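Local coordinates for protein AvrRxo1-ORF2 (Xanthomonas oryzae pv. oryzicola, PDB 4Z8T) that binds the type III effector AvrRxo1-ORF1, which carries a polynucleotide kinase domain, and probably serves as its chaperone, at residues E71-Y75 against V76-N80; K14-K17 against E18-A22; K85-A88 against H89-T93; H24-D27 against L28-L32. All coordinates share one frame; numbering follows the deposited sequence.

Contact 1 (E71-Y75 against V76-N80); sequences ERMYY and VEYPN
M73, present as selenomethionine, runs beside the carboxylate of E77 and the ring edge of Y78, one turn further along helix 63-77. CB has E77 OE1 at 3.9 Å. CG meets the same oxygen and also lies in the plane of the tyrosine ring at its edge, 3.6 Å from Y78 CE2. The selenium then runs past the ring: SE stands 5.5 Å from the Y78 ring centroid and 70° off its normal, an oblique Met-aromatic contact. CE swings back toward the glutamate, 4.2 Å from E77 OE1. With CG anti to the backbone N (chi1 179°) M73 lies alongside Y78, both pointing the same way. The backbone fits this pairing: near the C-terminal end of the helix a pi-type turn at 73-75 lets M73 O take two N-H groups. E77 N reaches M73 O at 3.0 Å, and Y78 N bonds M73 O weakly at 3.2 Å. One turn of regular helix bonding persists beside it, V76 N reaching R72 O at 2.8 Å. V76 CG2 sits obliquely by the R72 guanidinium, 4.0 Å from R72 NH2, an atom that also hydrogen-bonds the carbonyl of H24. The tips of E77 and Y78 converge on AvrRxo1-ORF1, where E77 OE2 and Y78 OH both hydrogen-bond the hydroxyl of S215 of that chain.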
loop_
_atom_site.group_PDB
_atom_site.type_symbol
_atom_site.label_atom_id
_atom_site.label_comp_id
_atom_site.label_asym_id
_atom_site.label_seq_id
_atom_site.Cartn_x
_atom_site.Cartn_y
_atom_site.Cartn_z
ATOM N N GLU B 71 -19.633 -10.271 -8.903
ATOM C CA GLU B 71 -20.116 -9.065 -8.237
ATOM C C GLU B 71 -18.918 -8.293 -7.704
ATOM O O GLU B 71 -18.792 -7.085 -7.923
ATOM C CB GLU B 71 -21.088 -9.401 -7.098
ATOM C CG GLU B 71 -21.025 -8.407 -5.935
ATOM C CD GLU B 71 -22.375 -8.113 -5.320
ATOM O OE1 GLU B 71 -23.405 -8.491 -5.926
ATOM O OE2 GLU B 71 -22.404 -7.490 -4.233
ATOM N N ARG B 72 -18.026 -9.001 -7.023
ATOM C CA ARG B 72 -16.840 -8.369 -6.455
ATOM C C ARG B 72 -15.936 -7.794 -7.543
ATOM O O ARG B 72 -15.451 -6.673 -7.422
ATOM C CB ARG B 72 -16.077 -9.359 -5.577
ATOM C CG ARG B 72 -14.746 -8.844 -5.094
ATOM C CD ARG B 72 -14.098 -9.811 -4.122
ATOM N NE ARG B 72 -14.852 -9.878 -2.878
ATOM C CZ ARG B 72 -14.781 -8.954 -1.922
ATOM N NH1 ARG B 72 -15.506 -9.094 -0.825
ATOM N NH2 ARG B 72 -13.985 -7.891 -2.065
HETATM N N MSE B 73 -15.715 -8.546 -8.614
HETATM C CA MSE B 73 -14.911 -8.027 -9.718
HETATM C C MSE B 73 -15.521 -6.749 -10.290
HETATM O O MSE B 73 -14.840 -5.754 -10.507
HETATM C CB MSE B 73 -14.747 -9.083 -10.818
HETATM C CG MSE B 73 -13.940 -8.595 -11.989
HETATM SE SE MSE B 73 -13.889 -9.970 -13.374
HETATM C CE MSE B 73 -13.091 -11.355 -12.316
ATOM N N TYR B 74 -16.832 -6.773 -10.499
ATOM C CA TYR B 74 -17.542 -5.643 -11.071
ATOM C C TYR B 74 -17.341 -4.375 -10.239
ATOM O O TYR B 74 -17.004 -3.315 -10.769
ATOM C CB TYR B 74 -19.027 -6.008 -11.143
ATOM C CG TYR B 74 -19.959 -4.938 -11.678
ATOM C CD1 TYR B 74 -19.865 -4.494 -12.986
ATOM C CD2 TYR B 74 -20.951 -4.400 -10.871
ATOM C CE1 TYR B 74 -20.733 -3.533 -13.478
ATOM C CE2 TYR B 74 -21.821 -3.443 -11.354
ATOM C CZ TYR B 74 -21.706 -3.013 -12.653
ATOM O OH TYR B 74 -22.567 -2.059 -13.137
ATOM N N TYR B 75 -17.525 -4.502 -8.932
ATOM C CA TYR B 75 -17.489 -3.338 -8.054
ATOM C C TYR B 75 -16.086 -2.934 -7.626
ATOM O O TYR B 75 -15.785 -1.749 -7.572
ATOM C CB TYR B 75 -18.337 -3.569 -6.811
ATOM C CG TYR B 75 -19.821 -3.434 -7.080
ATOM C CD1 TYR B 75 -20.344 -2.245 -7.571
ATOM C CD2 TYR B 75 -20.686 -4.487 -6.838
ATOM C CE1 TYR B 75 -21.704 -2.112 -7.817
ATOM C CE2 TYR B 75 -22.054 -4.366 -7.080
ATOM C CZ TYR B 75 -22.546 -3.172 -7.571
ATOM O OH TYR B 75 -23.892 -3.027 -7.824
ATOM N N VAL B 76 -15.247 -3.916 -7.306
ATOM C CA VAL B 76 -13.937 -3.619 -6.721
ATOM C C VAL B 76 -12.861 -3.420 -7.775
ATOM O O VAL B 76 -12.057 -2.491 -7.684
ATOM C CB VAL B 76 -13.507 -4.709 -5.740
ATOM C CG1 VAL B 76 -12.142 -4.393 -5.155
ATOM C CG2 VAL B 76 -14.521 -4.827 -4.628
ATOM N N GLU B 77 -12.848 -4.276 -8.790
ATOM C CA GLU B 77 -11.780 -4.208 -9.785
ATOM C C GLU B 77 -12.049 -3.254 -10.933
ATOM O O GLU B 77 -11.116 -2.765 -11.560
ATOM C CB GLU B 77 -11.494 -5.593 -10.347
ATOM C CG GLU B 77 -10.879 -6.549 -9.375
ATOM C CD GLU B 77 -10.538 -7.856 -10.056
ATOM O OE1 GLU B 77 -11.030 -8.915 -9.606
ATOM O OE2 GLU B 77 -9.785 -7.816 -11.059
ATOM N N TYR B 78 -13.321 -2.993 -11.225
ATOM C CA TYR B 78 -13.653 -2.118 -12.350
ATOM C C TYR B 78 -14.603 -1.008 -11.924
ATOM O O TYR B 78 -15.749 -0.945 -12.396
ATOM C CB TYR B 78 -14.214 -2.936 -13.526
ATOM C CG TYR B 78 -13.203 -3.942 -14.040
ATOM C CD1 TYR B 78 -12.290 -3.598 -15.027
ATOM C CD2 TYR B 78 -13.136 -5.220 -13.503
ATOM C CE1 TYR B 78 -11.351 -4.502 -15.479
ATOM C CE2 TYR B 78 -12.197 -6.137 -13.947
ATOM C CZ TYR B 78 -11.308 -5.766 -14.938
ATOM O OH TYR B 78 -10.371 -6.666 -15.379
ATOM N N PRO B 79 -14.127 -0.129 -11.022
ATOM C CA PRO B 79 -14.991 0.906 -10.446
ATOM C C PRO B 79 -15.478 1.922 -11.472
ATOM O O PRO B 79 -16.539 2.507 -11.258
ATOM C CB PRO B 79 -14.082 1.588 -9.413
ATOM C CG PRO B 79 -12.700 1.351 -9.899
ATOM C CD PRO B 79 -12.739 -0.017 -10.530
ATOM N N ASN B 80 -14.727 2.129 -12.551
ATOM C CA ASN B 80 -15.108 3.109 -13.568
ATOM C C ASN B 80 -16.040 2.541 -14.642
ATOM O O ASN B 80 -16.521 3.274 -15.510
ATOM C CB ASN B 80 -13.869 3.733 -14.214
ATOM C CG ASN B 80 -12.982 4.449 -13.205
ATOM O OD1 ASN B 80 -13.461 5.012 -12.219
ATOM N ND2 ASN B 80 -11.675 4.418 -13.447
#

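Contact 2 (K14-K17 against E18-A22); sequences KKLK and ERNKA
K15 and E18 lie side by side on the same flank of helix 6-38, a single long alpha-helix whose N-terminal half carries this i to i+3 and i+4 contact. Charge pairing comes first. In K15 a bend at chi2 (-55°) swings the chain round toward E18, whose extended chain reaches back to meet it; K15 NZ and E18 OE1 are 3.7 Å apart, a long salt bridge. CD of the same lysine is also near that oxygen, a van der Waals contact. K14 lends a more distant positive charge, which probably adds to the field around E18. Backbone bonding is regular: the N-H groups of E18, R19, N20 and K21 point to the carbonyls of K14, K15, L16 and K17, the N20 N to L16 O bond being 2.9 Å and that of R19 N to K15 O 3.0 Å.

Two of the polar ends serve other chains. K17 NZ forms a salt bridge with D229 of AvrRxo1-ORF1, and R19 NH1 another with D27 of the second subunit, so the turn faces both AvrRxo1-ORF1 and the second copy of this protein.

Van der Waals packing fills the rest. R19 touches the leucine with CD, 4.0 Å from L16 CD1. The N20 amide passes across the leucine tip, and E18 CG leans over K14 O at 3.4 Å. On the amide itself, N20 ND2 stops 3.8 Å from L16 CD1.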
loop_
_atom_site.group_PDB
_atom_site.type_symbol
_atom_site.label_atom_id
_atom_site.label_comp_id
_atom_site.label_asym_id
_atom_site.label_seq_id
_atom_site.Cartn_x
_atom_site.Cartn_y
_atom_site.Cartn_z
ATOM N N LYS B 14 -2.958 -16.963 11.141
ATOM C CA LYS B 14 -4.322 -16.719 11.605
ATOM C C LYS B 14 -4.661 -15.220 11.584
ATOM O O LYS B 14 -5.713 -14.807 11.071
ATOM C CB LYS B 14 -4.481 -17.269 13.027
ATOM C CG LYS B 14 -5.891 -17.173 13.573
ATOM C CD LYS B 14 -5.922 -17.802 14.956
ATOM C CE LYS B 14 -7.313 -17.772 15.549
ATOM N NZ LYS B 14 -7.268 -18.244 16.971
ATOM N N LYS B 15 -3.762 -14.410 12.124
ATOM C CA LYS B 15 -3.999 -12.975 12.230
ATOM C C LYS B 15 -3.983 -12.325 10.852
ATOM O O LYS B 15 -4.764 -11.407 10.576
ATOM C CB LYS B 15 -2.955 -12.327 13.146
ATOM C CG LYS B 15 -3.104 -12.718 14.609
ATOM C CD LYS B 15 -4.526 -12.413 15.083
ATOM C CE LYS B 15 -4.667 -12.604 16.592
ATOM N NZ LYS B 15 -6.079 -12.337 17.018
ATOM N N LEU B 16 -3.094 -12.796 9.981
ATOM C CA LEU B 16 -3.050 -12.281 8.622
ATOM C C LEU B 16 -4.332 -12.623 7.854
ATOM O O LEU B 16 -4.825 -11.812 7.075
ATOM C CB LEU B 16 -1.806 -12.801 7.880
ATOM C CG LEU B 16 -1.594 -12.297 6.459
ATOM C CD1 LEU B 16 -1.560 -10.757 6.368
ATOM C CD2 LEU B 16 -0.288 -12.888 5.950
ATOM N N LYS B 17 -4.875 -13.821 8.069
ATOM C CA LYS B 17 -6.165 -14.177 7.486
ATOM C C LYS B 17 -7.263 -13.216 7.941
ATOM O O LYS B 17 -8.104 -12.804 7.142
ATOM C CB LYS B 17 -6.559 -15.599 7.868
ATOM C CG LYS B 17 -5.971 -16.671 6.981
ATOM C CD LYS B 17 -6.412 -18.062 7.436
ATOM C CE LYS B 17 -7.912 -18.231 7.295
ATOM N NZ LYS B 17 -8.351 -19.614 7.653
ATOM N N GLU B 18 -7.261 -12.870 9.224
ATOM C CA GLU B 18 -8.249 -11.915 9.730
ATOM C C GLU B 18 -8.109 -10.554 9.076
ATOM O O GLU B 18 -9.102 -9.937 8.692
ATOM C CB GLU B 18 -8.135 -11.766 11.247
ATOM C CG GLU B 18 -8.423 -13.030 12.002
ATOM C CD GLU B 18 -8.351 -12.831 13.507
ATOM O OE1 GLU B 18 -8.132 -11.680 13.950
ATOM O OE2 GLU B 18 -8.511 -13.831 14.242
ATOM N N ARG B 19 -6.872 -10.079 8.975
ATOM C CA ARG B 19 -6.583 -8.803 8.339
ATOM C C ARG B 19 -7.093 -8.793 6.910
ATOM O O ARG B 19 -7.782 -7.864 6.494
ATOM C CB ARG B 19 -5.073 -8.549 8.339
ATOM C CG ARG B 19 -4.636 -7.251 7.651
ATOM C CD ARG B 19 -3.130 -7.266 7.417
ATOM N NE ARG B 19 -2.616 -6.005 6.886
ATOM C CZ ARG B 19 -2.256 -4.966 7.637
ATOM N NH1 ARG B 19 -2.346 -5.028 8.957
ATOM N NH2 ARG B 19 -1.800 -3.863 7.071
ATOM N N ASN B 20 -6.749 -9.829 6.146
ATOM C CA ASN B 20 -7.100 -9.837 4.731
ATOM C C ASN B 20 -8.598 -10.010 4.516
ATOM O O ASN B 20 -9.154 -9.514 3.546
ATOM C CB ASN B 20 -6.307 -10.926 3.985
ATOM C CG ASN B 20 -4.838 -10.583 3.851
ATOM O OD1 ASN B 20 -4.434 -9.418 3.997
ATOM N ND2 ASN B 20 -4.021 -11.598 3.562
ATOM N N LYS B 21 -9.253 -10.695 5.445
ATOM C CA LYS B 21 -10.703 -10.847 5.390
ATOM C C LYS B 21 -11.384 -9.496 5.599
ATOM O O LYS B 21 -12.357 -9.157 4.912
ATOM C CB LYS B 21 -11.171 -11.823 6.468
ATOM C CG LYS B 21 -12.684 -11.956 6.543
ATOM C CD LYS B 21 -13.121 -12.896 7.667
ATOM C CE LYS B 21 -14.541 -13.414 7.423
ATOM N NZ LYS B 21 -15.082 -14.219 8.560
ATOM N N ALA B 22 -10.863 -8.726 6.548
ATOM C CA ALA B 22 -11.394 -7.393 6.818
ATOM C C ALA B 22 -11.178 -6.479 5.620
ATOM O O ALA B 22 -12.056 -5.689 5.271
ATOM C CB ALA B 22 -10.756 -6.802 8.070
#

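Contact 3 (K85-A88 against H89-T93); sequences KEFA and HIVET
F87 lays one face of its ring under V91, one turn ahead on helix 84-94. V91 CG2 is 3.9 Å from the centroid of the F87 ring and 21° off the normal, a CH-pi contact displaced toward the rim on the CE2 side, where CE2 of F87 and CG2 of V91 are 3.7 Å apart. This valine methyl stands anti to its own carbonyl carbon, which turns it back down the helix axis onto the ring and also onto F87 O, at 3.4 Å. I90 takes a lesser share, its CB packing obliquely on the phenyl. The backbone beneath is held by V91 N to F87 O at 2.9 Å and E92 N to A88 O at 3.0 Å. Just before these, H89 N makes only a weak, bent bond to E86 O (125°).

On the outer side of the helix the H89 imidazole lies over K85 O, with the oxygen 3.7 Å above the ring plane and off toward its rim. F87 also meets Y74 edge-to-face and packs on Y70, M73 and L48, so the inner side joins helices 63-77 and 45-51. The chemistry is therefore divided: apolar dispersion inside, while outside the K85 carbonyl oxygen over the imidazole face may slightly favour a positive ring, whereas the lysine charge nearby may oppose it; H89 ND1 has no hydrogen-bond partner.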
loop_
_atom_site.group_PDB
_atom_site.type_symbol
_atom_site.label_atom_id
_atom_site.label_comp_id
_atom_site.label_asym_id
_atom_site.label_seq_id
_atom_site.Cartn_x
_atom_site.Cartn_y
_atom_site.Cartn_z
ATOM N N LYS B 85 -23.278 -4.264 -19.400
ATOM C CA LYS B 85 -23.016 -4.497 -20.815
ATOM C C LYS B 85 -21.544 -4.235 -21.097
ATOM O O LYS B 85 -20.917 -4.905 -21.920
ATOM C CB LYS B 85 -23.894 -3.577 -21.665
ATOM C CG LYS B 85 -23.915 -3.900 -23.150
ATOM C CD LYS B 85 -22.998 -2.982 -23.943
ATOM C CE LYS B 85 -23.394 -2.963 -25.413
ATOM N NZ LYS B 85 -24.809 -2.520 -25.584
ATOM N N GLU B 86 -21.005 -3.250 -20.392
ATOM C CA GLU B 86 -19.598 -2.894 -20.470
ATOM C C GLU B 86 -18.778 -4.019 -19.853
ATOM O O GLU B 86 -17.813 -4.508 -20.443
ATOM C CB GLU B 86 -19.395 -1.614 -19.666
ATOM C CG GLU B 86 -18.174 -0.780 -19.993
ATOM C CD GLU B 86 -18.293 0.620 -19.407
ATOM O OE1 GLU B 86 -19.294 0.889 -18.705
ATOM O OE2 GLU B 86 -17.399 1.455 -19.653
ATOM N N PHE B 87 -19.190 -4.417 -18.654
ATOM C CA PHE B 87 -18.518 -5.457 -17.887
ATOM C C PHE B 87 -18.500 -6.764 -18.663
ATOM O O PHE B 87 -17.540 -7.527 -18.582
ATOM C CB PHE B 87 -19.220 -5.643 -16.541
ATOM C CG PHE B 87 -18.508 -6.576 -15.602
ATOM C CD1 PHE B 87 -17.204 -6.323 -15.208
ATOM C CD2 PHE B 87 -19.148 -7.690 -15.098
ATOM C CE1 PHE B 87 -16.558 -7.176 -14.341
ATOM C CE2 PHE B 87 -18.509 -8.546 -14.228
ATOM C CZ PHE B 87 -17.207 -8.287 -13.846
ATOM N N ALA B 88 -19.566 -7.015 -19.420
ATOM C CA ALA B 88 -19.643 -8.193 -20.280
ATOM C C ALA B 88 -18.441 -8.325 -21.214
ATOM O O ALA B 88 -17.891 -9.415 -21.375
ATOM C CB ALA B 88 -20.925 -8.162 -21.085
ATOM N N HIS B 89 -18.052 -7.220 -21.842
ATOM C CA HIS B 89 -16.896 -7.216 -22.732
ATOM C C HIS B 89 -15.625 -7.615 -21.989
ATOM O O HIS B 89 -14.784 -8.339 -22.527
ATOM C CB HIS B 89 -16.713 -5.838 -23.366
ATOM C CG HIS B 89 -17.810 -5.455 -24.308
ATOM N ND1 HIS B 89 -18.826 -6.320 -24.662
ATOM C CD2 HIS B 89 -18.052 -4.300 -24.971
ATOM C CE1 HIS B 89 -19.645 -5.711 -25.503
ATOM N NE2 HIS B 89 -19.197 -4.485 -25.707
ATOM N N ILE B 90 -15.488 -7.121 -20.760
ATOM C CA ILE B 90 -14.361 -7.470 -19.904
ATOM C C ILE B 90 -14.331 -8.973 -19.651
ATOM O O ILE B 90 -13.306 -9.626 -19.859
ATOM C CB ILE B 90 -14.458 -6.754 -18.545
ATOM C CG1 ILE B 90 -14.434 -5.234 -18.729
ATOM C CG2 ILE B 90 -13.356 -7.233 -17.595
ATOM C CD1 ILE B 90 -13.114 -4.693 -19.211
ATOM N N VAL B 91 -15.462 -9.516 -19.203
ATOM C CA VAL B 91 -15.561 -10.932 -18.862
ATOM C C VAL B 91 -15.220 -11.823 -20.058
ATOM O O VAL B 91 -14.523 -12.837 -19.916
ATOM C CB VAL B 91 -16.961 -11.269 -18.308
ATOM C CG1 VAL B 91 -17.113 -12.763 -18.090
ATOM C CG2 VAL B 91 -17.191 -10.527 -17.001
ATOM N N GLU B 92 -15.702 -11.426 -21.234
ATOM C CA GLU B 92 -15.417 -12.149 -22.474
ATOM C C GLU B 92 -13.930 -12.130 -22.805
ATOM O O GLU B 92 -13.382 -13.134 -23.262
ATOM C CB GLU B 92 -16.218 -11.558 -23.636
ATOM C CG GLU B 92 -17.716 -11.814 -23.561
ATOM C CD GLU B 92 -18.506 -10.864 -24.443
ATOM O OE1 GLU B 92 -17.904 -9.919 -25.000
ATOM O OE2 GLU B 92 -19.732 -11.060 -24.577
ATOM N N THR B 93 -13.291 -10.984 -22.582
ATOM C CA THR B 93 -11.844 -10.846 -22.748
ATOM C C THR B 93 -11.118 -11.814 -21.812
ATOM O O THR B 93 -10.173 -12.501 -22.220
ATOM C CB THR B 93 -11.378 -9.397 -22.467
ATOM O OG1 THR B 93 -11.927 -8.505 -23.448
ATOM C CG2 THR B 93 -9.865 -9.289 -22.503
#

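Contact 4 (H24-D27 against L28-L32); sequences HASD and LELAL
S26 and E29 are joined through one water on the flank of helix 6-38. S26 OG donates to it at 2.6 Å, and the water in turn donates a hydrogen bond to E29 OE1 at 2.9 Å. OG stands anti to the backbone N (chi1 176°) and is gripped a second time by R19 NH1 of the second subunit. The guanidinium of that R19 of the second subunit also makes a salt bridge to D27 OD1, so neighbouring residues S26 and D27 hold the same arginine. In the main chain L30 N bonds S26 O at 2.8 Å and E29 N bonds A25 O at 2.9 Å; L28 N adds a weak bond to A25 O, and A31 N reaches D27 O.

The main-chain bonds are mostly the i to i+4 pattern of one long alpha-helix, laid so that one side meets the second subunit while L28 and D27 turn to helix 63-77, against R72, Y75 and V76.

Packing follows the helix turns. E29 CG bends over A25 O at 3.2 Å, its extended chain carrying the carboxylate on toward S26. L30 lies over S26, with CD1 of the leucine 3.7 Å from the serine OG, a methyl beside the hydroxyl that binds water and arginine. The methyl of A31 rests on the carbonyl of D27, CB to O 3.2 Å.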
loop_
_atom_site.group_PDB
_atom_site.type_symbol
_atom_site.label_atom_id
_atom_site.label_comp_id
_atom_site.label_asym_id
_atom_site.label_seq_id
_atom_site.Cartn_x
_atom_site.Cartn_y
_atom_site.Cartn_z
ATOM N N HIS B 24 -10.808 -7.481 2.509
ATOM C CA HIS B 24 -11.626 -8.039 1.441
ATOM C C HIS B 24 -13.051 -7.492 1.536
ATOM O O HIS B 24 -13.631 -7.034 0.544
ATOM C CB HIS B 24 -11.628 -9.558 1.595
ATOM C CG HIS B 24 -12.107 -10.307 0.396
ATOM N ND1 HIS B 24 -11.504 -10.208 -0.840
ATOM C CD2 HIS B 24 -13.109 -11.209 0.253
ATOM C CE1 HIS B 24 -12.126 -11.000 -1.695
ATOM N NE2 HIS B 24 -13.106 -11.616 -1.057
ATOM N N ALA B 25 -13.623 -7.553 2.731
ATOM C CA ALA B 25 -14.976 -7.056 2.941
ATOM C C ALA B 25 -15.036 -5.542 2.764
ATOM O O ALA B 25 -15.966 -5.016 2.148
ATOM C CB ALA B 25 -15.472 -7.444 4.313
ATOM N N SER B 26 -14.039 -4.850 3.302
ATOM C CA SER B 26 -13.990 -3.397 3.202
ATOM C C SER B 26 -13.903 -2.875 1.767
ATOM O O SER B 26 -14.599 -1.911 1.409
ATOM C CB SER B 26 -12.826 -2.847 4.024
ATOM O OG SER B 26 -12.749 -1.454 3.837
ATOM N N ASP B 27 -13.050 -3.494 0.950
ATOM C CA ASP B 27 -12.938 -3.107 -0.449
ATOM C C ASP B 27 -14.306 -3.102 -1.124
ATOM O O ASP B 27 -14.614 -2.194 -1.903
ATOM C CB ASP B 27 -12.014 -4.058 -1.226
ATOM C CG ASP B 27 -10.539 -3.867 -0.900
ATOM O OD1 ASP B 27 -10.156 -2.806 -0.360
ATOM O OD2 ASP B 27 -9.751 -4.794 -1.206
ATOM N N LEU B 28 -15.119 -4.112 -0.822
ATOM C CA LEU B 28 -16.434 -4.243 -1.456
ATOM C C LEU B 28 -17.408 -3.233 -0.872
ATOM O O LEU B 28 -18.128 -2.570 -1.616
ATOM C CB LEU B 28 -16.977 -5.669 -1.328
ATOM C CG LEU B 28 -18.379 -5.907 -1.907
ATOM C CD1 LEU B 28 -18.434 -5.521 -3.370
ATOM C CD2 LEU B 28 -18.802 -7.365 -1.728
ATOM N N GLU B 29 -17.401 -3.085 0.448
ATOM C CA GLU B 29 -18.275 -2.107 1.106
ATOM C C GLU B 29 -18.026 -0.696 0.582
ATOM O O GLU B 29 -18.970 0.015 0.217
ATOM C CB GLU B 29 -18.073 -2.130 2.616
ATOM C CG GLU B 29 -18.514 -3.406 3.292
ATOM C CD GLU B 29 -17.976 -3.503 4.697
ATOM O OE1 GLU B 29 -17.112 -2.665 5.065
ATOM O OE2 GLU B 29 -18.398 -4.418 5.432
ATOM N N LEU B 30 -16.761 -0.285 0.535
ATOM C CA LEU B 30 -16.443 1.053 0.035
ATOM C C LEU B 30 -16.797 1.225 -1.434
ATOM O O LEU B 30 -17.278 2.278 -1.843
ATOM C CB LEU B 30 -14.964 1.380 0.267
ATOM C CG LEU B 30 -14.563 1.473 1.734
ATOM C CD1 LEU B 30 -13.052 1.592 1.815
ATOM C CD2 LEU B 30 -15.238 2.676 2.367
ATOM N N ALA B 31 -16.556 0.184 -2.227
ATOM C CA ALA B 31 -16.837 0.240 -3.647
ATOM C C ALA B 31 -18.333 0.415 -3.897
ATOM O O ALA B 31 -18.719 1.121 -4.825
ATOM C CB ALA B 31 -16.324 -1.004 -4.336
ATOM N N LEU B 32 -19.157 -0.226 -3.068
ATOM C CA LEU B 32 -20.613 -0.128 -3.205
ATOM C C LEU B 32 -21.132 1.267 -2.883
ATOM O O LEU B 32 -22.063 1.744 -3.527
ATOM C CB LEU B 32 -21.315 -1.143 -2.311
ATOM C CG LEU B 32 -21.234 -2.604 -2.759
ATOM C CD1 LEU B 32 -21.781 -3.512 -1.680
ATOM C CD2 LEU B 32 -21.997 -2.793 -4.046
HETATM O O HOH W 1 -14.927 -0.823 5.106
#

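In the fold
Contacts 2 and 4 share helix 6-38, contact 2 lying on the surface about 17 Å from the centre of the chain and contact 4 partly buried. Both touch the second subunit, and their chemistry is charged or water-mediated. Contacts 1 and 3, on helices 63-77 and 84-94, are partly buried too, but their side-chain contacts are mostly apolar and aromatic; they touch each other through Y74 and M73 against F87 and Y78 against I90. Contact 1, nearest the middle, also meets contact 4, where V76 packs on L28 and Y75 on A31 and L32. Contacts 2 and 3 are farthest apart, with centres about 31 Å from each other on opposite sides of the chain's centre.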